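Local coordinates for putative phenazine biosynthesis PhzC/PhzF protein (PDB 4DUN) that is probably an isomerase of the PhzF family, though its substrate and reaction have not been established, at residues Ala13-Phe17 with Glu250-Phe254; Glu59-Phe63 with Ala75-Ala79; Ser144-Ile148 with Ser205-Leu210. One frame throughout, in Å; residues are numbered along the deposited sequence. Where two conformers were deposited one is given.

Contact 1. Residues Ala13-Phe17 with Glu250-Phe254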
loop_
_atom_site.group_PDB
_atom_site.type_symbol
_atom_site.label_atom_id
_atom_site.label_comp_id
_atom_site.label_asym_id
_atom_site.label_seq_id
_atom_site.Cartn_x
_atom_site.Cartn_y
_atom_site.Cartn_z
ATOM N N ALA A 13 -3.507 -0.715 18.751
ATOM C CA ALA A 13 -3.685 0.728 18.606
ATOM C C ALA A 13 -4.715 1.225 19.578
ATOM O O ALA A 13 -5.801 0.648 19.658
ATOM C CB ALA A 13 -4.100 1.081 17.184
ATOM N N THR A 14 -4.337 2.278 20.322
ATOM C CA THR A 14 -5.114 2.993 21.345
ATOM C C THR A 14 -5.917 4.114 20.661
ATOM O O THR A 14 -6.830 4.662 21.287
ATOM C CB THR A 14 -4.178 3.562 22.477
ATOM O OG1 THR A 14 -3.384 4.640 21.967
ATOM C CG2 THR A 14 -3.232 2.506 23.103
ATOM N N LYS A 15 -5.562 4.453 19.375
ATOM C CA LYS A 15 -6.135 5.506 18.519
ATOM C C LYS A 15 -5.983 5.161 17.031
ATOM O O LYS A 15 -5.045 4.462 16.652
ATOM C CB LYS A 15 -5.414 6.861 18.771
ATOM C CG LYS A 15 -5.491 7.440 20.191
ATOM C CD LYS A 15 -6.877 7.982 20.556
ATOM C CE LYS A 15 -7.020 8.311 22.026
ATOM N NZ LYS A 15 -6.280 9.547 22.396
ATOM N N LEU A 16 -6.852 5.711 16.187
ATOM C CA LEU A 16 -6.785 5.561 14.738
ATOM C C LEU A 16 -5.426 6.048 14.216
ATOM O O LEU A 16 -4.864 7.001 14.788
ATOM C CB LEU A 16 -7.929 6.403 14.145
ATOM C CG LEU A 16 -8.436 6.065 12.769
ATOM C CD1 LEU A 16 -8.835 4.584 12.667
ATOM C CD2 LEU A 16 -9.641 6.930 12.434
ATOM N N PHE A 17 -4.889 5.368 13.170
ATOM C CA PHE A 17 -3.615 5.610 12.440
ATOM C C PHE A 17 -2.361 5.137 13.207
ATOM O O PHE A 17 -1.226 5.415 12.788
ATOM C CB PHE A 17 -3.451 7.088 12.051
ATOM C CG PHE A 17 -4.681 7.669 11.395
ATOM C CD1 PHE A 17 -5.232 7.076 10.261
ATOM C CD2 PHE A 17 -5.288 8.807 11.910
ATOM C CE1 PHE A 17 -6.368 7.612 9.650
ATOM C CE2 PHE A 17 -6.416 9.361 11.286
ATOM C CZ PHE A 17 -6.955 8.758 10.166
ATOM N N GLU A 250 -5.224 -3.559 22.044
ATOM C CA GLU A 250 -6.479 -2.950 21.647
ATOM C C GLU A 250 -6.511 -2.928 20.121
ATOM O O GLU A 250 -5.470 -3.105 19.479
ATOM C CB GLU A 250 -6.575 -1.512 22.200
ATOM C CG GLU A 250 -6.570 -1.393 23.716
ATOM C CD GLU A 250 -6.506 0.046 24.195
ATOM O OE1 GLU A 250 -7.133 0.928 23.559
ATOM O OE2 GLU A 250 -5.806 0.297 25.203
ATOM N N ALA A 251 -7.682 -2.731 19.544
ATOM C CA ALA A 251 -7.822 -2.545 18.091
ATOM C C ALA A 251 -8.799 -1.409 17.832
ATOM O O ALA A 251 -9.664 -1.126 18.679
ATOM C CB ALA A 251 -8.274 -3.822 17.398
ATOM N N VAL A 252 -8.638 -0.735 16.685
ATOM C CA VAL A 252 -9.488 0.393 16.274
ATOM C C VAL A 252 -9.988 0.153 14.838
ATOM O O VAL A 252 -9.197 -0.228 13.975
ATOM C CB VAL A 252 -8.752 1.770 16.353
ATOM C CG1 VAL A 252 -9.712 2.923 16.040
ATOM C CG2 VAL A 252 -8.087 1.999 17.700
ATOM N N LEU A 253 -11.267 0.442 14.572
ATOM C CA LEU A 253 -11.839 0.320 13.217
ATOM C C LEU A 253 -11.583 1.599 12.440
ATOM O O LEU A 253 -11.957 2.678 12.897
ATOM C CB LEU A 253 -13.358 0.038 13.285
ATOM C CG LEU A 253 -14.092 -0.083 11.936
ATOM C CD1 LEU A 253 -13.622 -1.302 11.165
ATOM C CD2 LEU A 253 -15.589 -0.099 12.131
ATOM N N PHE A 254 -10.990 1.478 11.241
ATOM C CA PHE A 254 -10.782 2.633 10.367
ATOM C C PHE A 254 -11.905 2.739 9.331
ATOM O O PHE A 254 -12.417 3.826 9.084
ATOM C CB PHE A 254 -9.406 2.552 9.645
ATOM C CG PHE A 254 -9.265 3.529 8.490
ATOM C CD1 PHE A 254 -9.277 4.906 8.713
ATOM C CD2 PHE A 254 -9.095 3.067 7.186
ATOM C CE1 PHE A 254 -9.117 5.806 7.647
ATOM C CE2 PHE A 254 -8.932 3.969 6.119
ATOM C CZ PHE A 254 -8.952 5.330 6.358
HETATM O O HOH W 1 -8.028 1.747 20.937
#
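Leu-16 and Val-252 meet at the tight part of this contact. Leu-16 CG stands anti to the backbone N (chi1 -158°), and that torsion brings CD1 to the strand. CD1 lies 3.9 Å from Val-252 CG1 and 3.7 Å from Phe-254 CB, and it meets the Phe-254 ring at its edge. The other valine methyl, Val-252 CG2, packs 3.3 Å from the backbone Ala-13 O and 4.1 Å from Ala-13 CB. The two phenylalanines approach at a slant, with CE1 of Phe-17 3.9 Å from CE1 of Phe-254. Leu-16 CG also covers one face of the Phe-17 ring.

The end at Glu-250 is polar and partly exposed. Ala-13 N donates to Glu-250 O at 3.2 Å, from above the carbonyl plane. The Glu-250 side chain, extended beyond CG, passes Thr-14. Water 1 donates to both Ala-13 O (2.8 Å) and Glu-250 OE1 (2.9 Å), and so ties the loop to the carboxylate.

Ile-261 and Asn-43 of the second subunit pack on Leu-16 and Phe-254. The contact is a loop folded over a strand: the connection between antiparallel strands 4-11 and 20-27 lies against strand 244-259, an antiparallel neighbour of 4-11.

Contact 2. Residues Glu59-Phe63 with Ala75-Ala79; sequences ELRWF and ATLAA
Trp-62 reaches from the strand to Thr-76 and Ala-75 on the helix. Its CG is anti to the carbonyl carbon, and chi2 of -96° turns the indole so that its NE1 edge meets the helix. Thr-76 OG1 lies near the ring plane at that edge, 3.2 Å from Trp-62 NE1. The hydrogen bond from Trp-62 NE1 is weak, with an N-H...O angle of 127°. The stronger partner of Thr-76 OG1 is Cys-72 O, in the loop just before the helix. Farther round the five-membered ring, Trp-62 CD1 packs 3.8 Å from Ala-75 CB.

Leu-60 works beside the indole. Its CG sits 3.5 Å above one face of the Trp-62 ring, offset toward the rim. The two methyls meet different residues. Leu-60 CD2 meets Thr-76 OG1 at 3.7 Å and also touches Thr-76 CG2, while Leu-60 CD1 lies 4.1 Å from Ala-79 CB. The small alanines let these larger side chains lie close to the helix.

All five touching residues are buried. The axes of strand 59-63 and helix 75-79 approach to 10.0 Å, with 133° between their N-to-C directions. Helix 73-87 covers this face of strand 57-63, and Phe-96 of strand 93-98 and Val-51 of strand 47-54 join the same packing. Helix 33-43 packs on Phe-63.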
loop_
_atom_site.group_PDB
_atom_site.type_symbol
_atom_site.label_atom_id
_atom_site.label_comp_id
_atom_site.label_asym_id
_atom_site.label_seq_id
_atom_site.Cartn_x
_atom_site.Cartn_y
_atom_site.Cartn_z
ATOM N N GLU A 59 -12.080 -20.559 9.545
ATOM C CA GLU A 59 -10.802 -20.784 8.875
ATOM C C GLU A 59 -10.210 -19.435 8.637
ATOM O O GLU A 59 -10.929 -18.538 8.188
ATOM C CB GLU A 59 -10.968 -21.526 7.544
ATOM C CG GLU A 59 -11.171 -23.014 7.703
ATOM C CD GLU A 59 -11.234 -23.712 6.360
ATOM O OE1 GLU A 59 -10.539 -23.271 5.413
ATOM O OE2 GLU A 59 -12.006 -24.689 6.253
ATOM N N LEU A 60 -8.933 -19.266 8.942
ATOM C CA LEU A 60 -8.269 -17.962 8.805
ATOM C C LEU A 60 -7.006 -18.107 7.977
ATOM O O LEU A 60 -6.159 -18.942 8.297
ATOM C CB LEU A 60 -7.951 -17.368 10.202
ATOM C CG LEU A 60 -7.045 -16.098 10.291
ATOM C CD1 LEU A 60 -7.701 -14.881 9.600
ATOM C CD2 LEU A 60 -6.666 -15.773 11.757
ATOM N N ARG A 61 -6.934 -17.318 6.905
ATOM C CA ARG A 61 -5.731 -17.150 6.100
ATOM C C ARG A 61 -5.288 -15.678 6.014
ATOM O O ARG A 61 -6.064 -14.816 6.164
ATOM C CB ARG A 61 -5.893 -17.718 4.685
ATOM C CG ARG A 61 -6.279 -19.180 4.610
ATOM C CD ARG A 61 -6.560 -19.625 3.165
ATOM N NE ARG A 61 -7.027 -20.997 3.015
ATOM C CZ ARG A 61 -6.255 -21.993 2.607
ATOM N NH1 ARG A 61 -5.005 -21.780 2.327
ATOM N NH2 ARG A 61 -6.726 -23.203 2.465
ATOM N N TRP A 62 -4.018 -15.477 5.782
ATOM C CA TRP A 62 -3.464 -14.157 5.621
ATOM C C TRP A 62 -2.633 -14.082 4.358
ATOM O O TRP A 62 -1.882 -14.960 4.061
ATOM C CB TRP A 62 -2.576 -13.743 6.791
ATOM C CG TRP A 62 -2.989 -14.159 8.154
ATOM C CD1 TRP A 62 -3.686 -13.429 9.049
ATOM C CD2 TRP A 62 -2.690 -15.382 8.793
ATOM N NE1 TRP A 62 -3.837 -14.097 10.187
ATOM C CE2 TRP A 62 -3.260 -15.324 10.062
ATOM C CE3 TRP A 62 -2.008 -16.525 8.413
ATOM C CZ2 TRP A 62 -3.153 -16.338 10.952
ATOM C CZ3 TRP A 62 -1.930 -17.532 9.287
ATOM C CH2 TRP A 62 -2.496 -17.443 10.540
ATOM N N PHE A 63 -2.767 -12.960 3.676
ATOM C CA PHE A 63 -2.022 -12.691 2.459
ATOM C C PHE A 63 -1.394 -11.324 2.526
ATOM O O PHE A 63 -2.076 -10.349 2.860
ATOM C CB PHE A 63 -2.970 -12.737 1.252
ATOM C CG PHE A 63 -3.425 -14.105 0.844
ATOM C CD1 PHE A 63 -4.418 -14.771 1.567
ATOM C CD2 PHE A 63 -2.915 -14.714 -0.297
ATOM C CE1 PHE A 63 -4.863 -16.036 1.166
ATOM C CE2 PHE A 63 -3.374 -15.976 -0.700
ATOM C CZ PHE A 63 -4.338 -16.628 0.044
ATOM N N ALA A 75 -2.341 -9.482 12.576
ATOM C CA ALA A 75 -3.572 -9.486 11.754
ATOM C C ALA A 75 -4.613 -10.421 12.358
ATOM O O ALA A 75 -5.806 -10.202 12.150
ATOM C CB ALA A 75 -3.285 -9.876 10.307
ATOM N N THR A 76 -4.170 -11.440 13.151
ATOM C CA THR A 76 -5.082 -12.348 13.843
ATOM C C THR A 76 -5.873 -11.553 14.903
ATOM O O THR A 76 -7.076 -11.777 15.054
ATOM C CB THR A 76 -4.346 -13.553 14.430
ATOM O OG1 THR A 76 -3.717 -14.248 13.343
ATOM C CG2 THR A 76 -5.295 -14.532 15.159
ATOM N N LEU A 77 -5.201 -10.628 15.621
ATOM C CA LEU A 77 -5.864 -9.759 16.610
ATOM C C LEU A 77 -6.956 -8.937 15.882
ATOM O O LEU A 77 -8.102 -8.880 16.349
ATOM C CB LEU A 77 -4.820 -8.850 17.294
ATOM C CG LEU A 77 -5.292 -8.046 18.519
ATOM C CD1 LEU A 77 -4.122 -7.732 19.446
ATOM C CD2 LEU A 77 -5.924 -6.712 18.097
ATOM N N ALA A 78 -6.611 -8.334 14.708
ATOM C CA ALA A 78 -7.584 -7.567 13.912
ATOM C C ALA A 78 -8.802 -8.441 13.528
ATOM O O ALA A 78 -9.939 -7.973 13.628
ATOM C CB ALA A 78 -6.929 -7.001 12.655
ATOM N N ALA A 79 -8.562 -9.682 13.069
ATOM C CA ALA A 79 -9.650 -10.606 12.697
ATOM C C ALA A 79 -10.561 -10.911 13.925
ATOM O O ALA A 79 -11.774 -10.918 13.781
ATOM C CB ALA A 79 -9.078 -11.898 12.129
#

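Contact 3. Residues Ser144-Ile148 with Ser205-Leu210. With SO4 (sulfate ion), chain B.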
loop_
_atom_site.group_PDB
_atom_site.type_symbol
_atom_site.label_atom_id
_atom_site.label_comp_id
_atom_site.label_asym_id
_atom_site.label_seq_id
_atom_site.Cartn_x
_atom_site.Cartn_y
_atom_site.Cartn_z
ATOM N N SER A 144 17.791 -15.502 19.228
ATOM C CA SER A 144 16.628 -16.398 19.114
ATOM C C SER A 144 16.285 -16.467 17.623
ATOM O O SER A 144 17.213 -16.461 16.811
ATOM C CB SER A 144 15.464 -15.902 19.972
ATOM O OG SER A 144 14.351 -16.786 19.934
ATOM N N ARG A 145 14.992 -16.507 17.242
ATOM C CA ARG A 145 14.576 -16.483 15.825
ATOM C C ARG A 145 15.117 -15.158 15.221
ATOM O O ARG A 145 15.657 -15.129 14.113
ATOM C CB ARG A 145 13.045 -16.555 15.725
ATOM C CG ARG A 145 12.515 -16.462 14.293
ATOM C CD ARG A 145 11.049 -16.092 14.251
ATOM N NE ARG A 145 10.809 -14.723 14.720
ATOM C CZ ARG A 145 9.601 -14.209 14.924
ATOM N NH1 ARG A 145 9.471 -12.965 15.366
ATOM N NH2 ARG A 145 8.515 -14.927 14.671
ATOM N N ASP A 146 15.037 -14.096 16.034
ATOM C CA ASP A 146 15.499 -12.745 15.728
ATOM C C ASP A 146 16.761 -12.400 16.517
ATOM O O ASP A 146 17.055 -13.018 17.555
ATOM C CB ASP A 146 14.397 -11.728 16.084
ATOM C CG ASP A 146 13.045 -12.025 15.462
ATOM O OD1 ASP A 146 12.969 -12.099 14.217
ATOM O OD2 ASP A 146 12.075 -12.212 16.221
ATOM N N LEU A 147 17.497 -11.391 16.030
ATOM C CA LEU A 147 18.671 -10.865 16.726
ATOM C C LEU A 147 18.191 -9.755 17.647
ATOM O O LEU A 147 17.401 -8.901 17.222
ATOM C CB LEU A 147 19.723 -10.339 15.737
ATOM C CG LEU A 147 20.998 -9.750 16.336
ATOM C CD1 LEU A 147 21.832 -10.825 17.054
ATOM C CD2 LEU A 147 21.863 -9.106 15.229
ATOM N N ILE A 148 18.611 -9.794 18.916
ATOM C CA ILE A 148 18.156 -8.806 19.892
ATOM C C ILE A 148 19.338 -7.952 20.323
ATOM O O ILE A 148 20.313 -8.479 20.869
ATOM C CB ILE A 148 17.458 -9.491 21.093
ATOM C CG1 ILE A 148 16.265 -10.360 20.595
ATOM C CG2 ILE A 148 16.994 -8.442 22.133
ATOM C CD1 ILE A 148 15.882 -11.466 21.496
ATOM N N SER A 205 5.201 -11.490 18.199
ATOM C CA SER A 205 6.099 -12.646 18.426
ATOM C C SER A 205 7.483 -12.288 19.008
ATOM O O SER A 205 8.064 -13.124 19.702
ATOM C CB SER A 205 6.268 -13.479 17.162
ATOM O OG SER A 205 6.776 -12.721 16.078
ATOM N N SER A 206 7.998 -11.067 18.770
ATOM C CA SER A 206 9.248 -10.617 19.408
ATOM C C SER A 206 9.081 -10.613 20.949
ATOM O O SER A 206 10.050 -10.823 21.684
ATOM C CB SER A 206 9.593 -9.211 18.928
ATOM O OG SER A 206 8.516 -8.331 19.226
ATOM N N HIS A 207 7.831 -10.421 21.428
ATOM C CA HIS A 207 7.552 -10.374 22.862
ATOM C C HIS A 207 7.674 -11.775 23.506
ATOM O O HIS A 207 7.823 -11.853 24.725
ATOM C CB HIS A 207 6.225 -9.650 23.162
ATOM C CG HIS A 207 6.340 -8.185 22.842
ATOM N ND1 HIS A 207 6.231 -7.727 21.546
ATOM C CD2 HIS A 207 6.714 -7.149 23.637
ATOM C CE1 HIS A 207 6.488 -6.426 21.596
ATOM N NE2 HIS A 207 6.754 -6.028 22.838
ATOM N N CYS A 208 7.767 -12.864 22.695
ATOM C CA CYS A 208 8.105 -14.203 23.217
ATOM C C CYS A 208 9.479 -14.181 23.883
ATOM O O CYS A 208 9.702 -14.916 24.837
ATOM C CB CYS A 208 8.072 -15.240 22.104
ATOM S SG CYS A 208 6.421 -15.510 21.445
ATOM N N ASN A 209 10.405 -13.370 23.342
ATOM C CA ASN A 209 11.750 -13.192 23.883
ATOM C C ASN A 209 11.828 -12.012 24.827
ATOM O O ASN A 209 12.516 -12.093 25.838
ATOM C CB ASN A 209 12.778 -12.940 22.774
ATOM C CG ASN A 209 12.802 -13.899 21.612
ATOM O OD1 ASN A 209 12.929 -13.470 20.470
ATOM N ND2 ASN A 209 12.784 -15.209 21.866
ATOM N N LEU A 210 11.214 -10.875 24.449
ATOM C CA LEU A 210 11.357 -9.638 25.211
ATOM C C LEU A 210 10.741 -9.741 26.587
ATOM O O LEU A 210 11.327 -9.222 27.542
ATOM C CB LEU A 210 10.779 -8.423 24.445
ATOM C CG LEU A 210 11.519 -8.038 23.149
ATOM C CD1 LEU A 210 10.732 -6.974 22.375
ATOM C CD2 LEU A 210 12.986 -7.555 23.430
HETATM S S SO4 B . 3.245 -11.503 15.363
HETATM O O1 SO4 B . 2.998 -12.058 14.041
HETATM O O2 SO4 B . 2.845 -12.445 16.432
HETATM O O3 SO4 B . 4.650 -11.248 15.453
HETATM O O4 SO4 B . 2.463 -10.288 15.517
HETATM O O HOH W 2 12.590 -14.049 18.035
#
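Arg-145 reaches across to Ser-205, and its side chain can be followed outward. The chain is extended from CB to CD, then bends at chi3 (68°), which turns the guanidinium so that its edge meets Asp-146. NE is the first polar atom. It bonds Asp-146 OD2 at 3.2 Å and, weakly, OD1. NH1 comes next and makes a salt bridge to the same Asp-146 OD2, 2.8 Å away on its syn lone pair. The grip is therefore side-on, with two nitrogens on one oxygen. NH1 also donates across the contact to Ser-205 OG at 2.8 Å, nearly in the guanidinium plane. NH2 adds a weak bond to the same hydroxyl. Ser-205 OG in turn donates to sulfate O3 at 2.7 Å, and Ser-205 N donates to that oxygen as well. The ion is probably from the crystallisation liquor; Gly-73 N and Gly-204 N bind it too. With a nickel ion also near, the Arg-145/Asp-146 pair may help position Ser-205 at this anion-binding spot.

A second link involves the buried Asn-209. ND2 bonds Ile-119 O; a weak bond to Ser-144 OG is doubtful. Water 2 donates to Asp-146 OD2. Ile-148 CD1 packs 3.7 Å from Asn-209 CB.

The N-terminal part of helix 207-218 packs on the loop entering strand 147-150, which runs between 140-143 and 176-181. Leu-210 and Ser-206 also touch strands 176-181 and 187-193.

In the fold
Contact 1 joins segments near the N- and C-terminal ends of the chain, and both other contacts fall between its segments in sequence. Contact 2 closes before contact 3 opens. Contacts 1 and 2 are neighbours, with centres about 16 Å apart. They touch through Leu-77 of helix 73-87, which packs on Ala-251 of strand 244-259. Contact 3 lies across the chain's centre from both, about 25 Å from contact 1 and 21 Å from contact 2 (centre to centre), and touches neither. Ala-75 lies near Glu-47, the predicted active-site residue. The sulfate is bound by both Gly-73 and Ser-205, consistent with a pocket between the two halves, as in PhzF relatives.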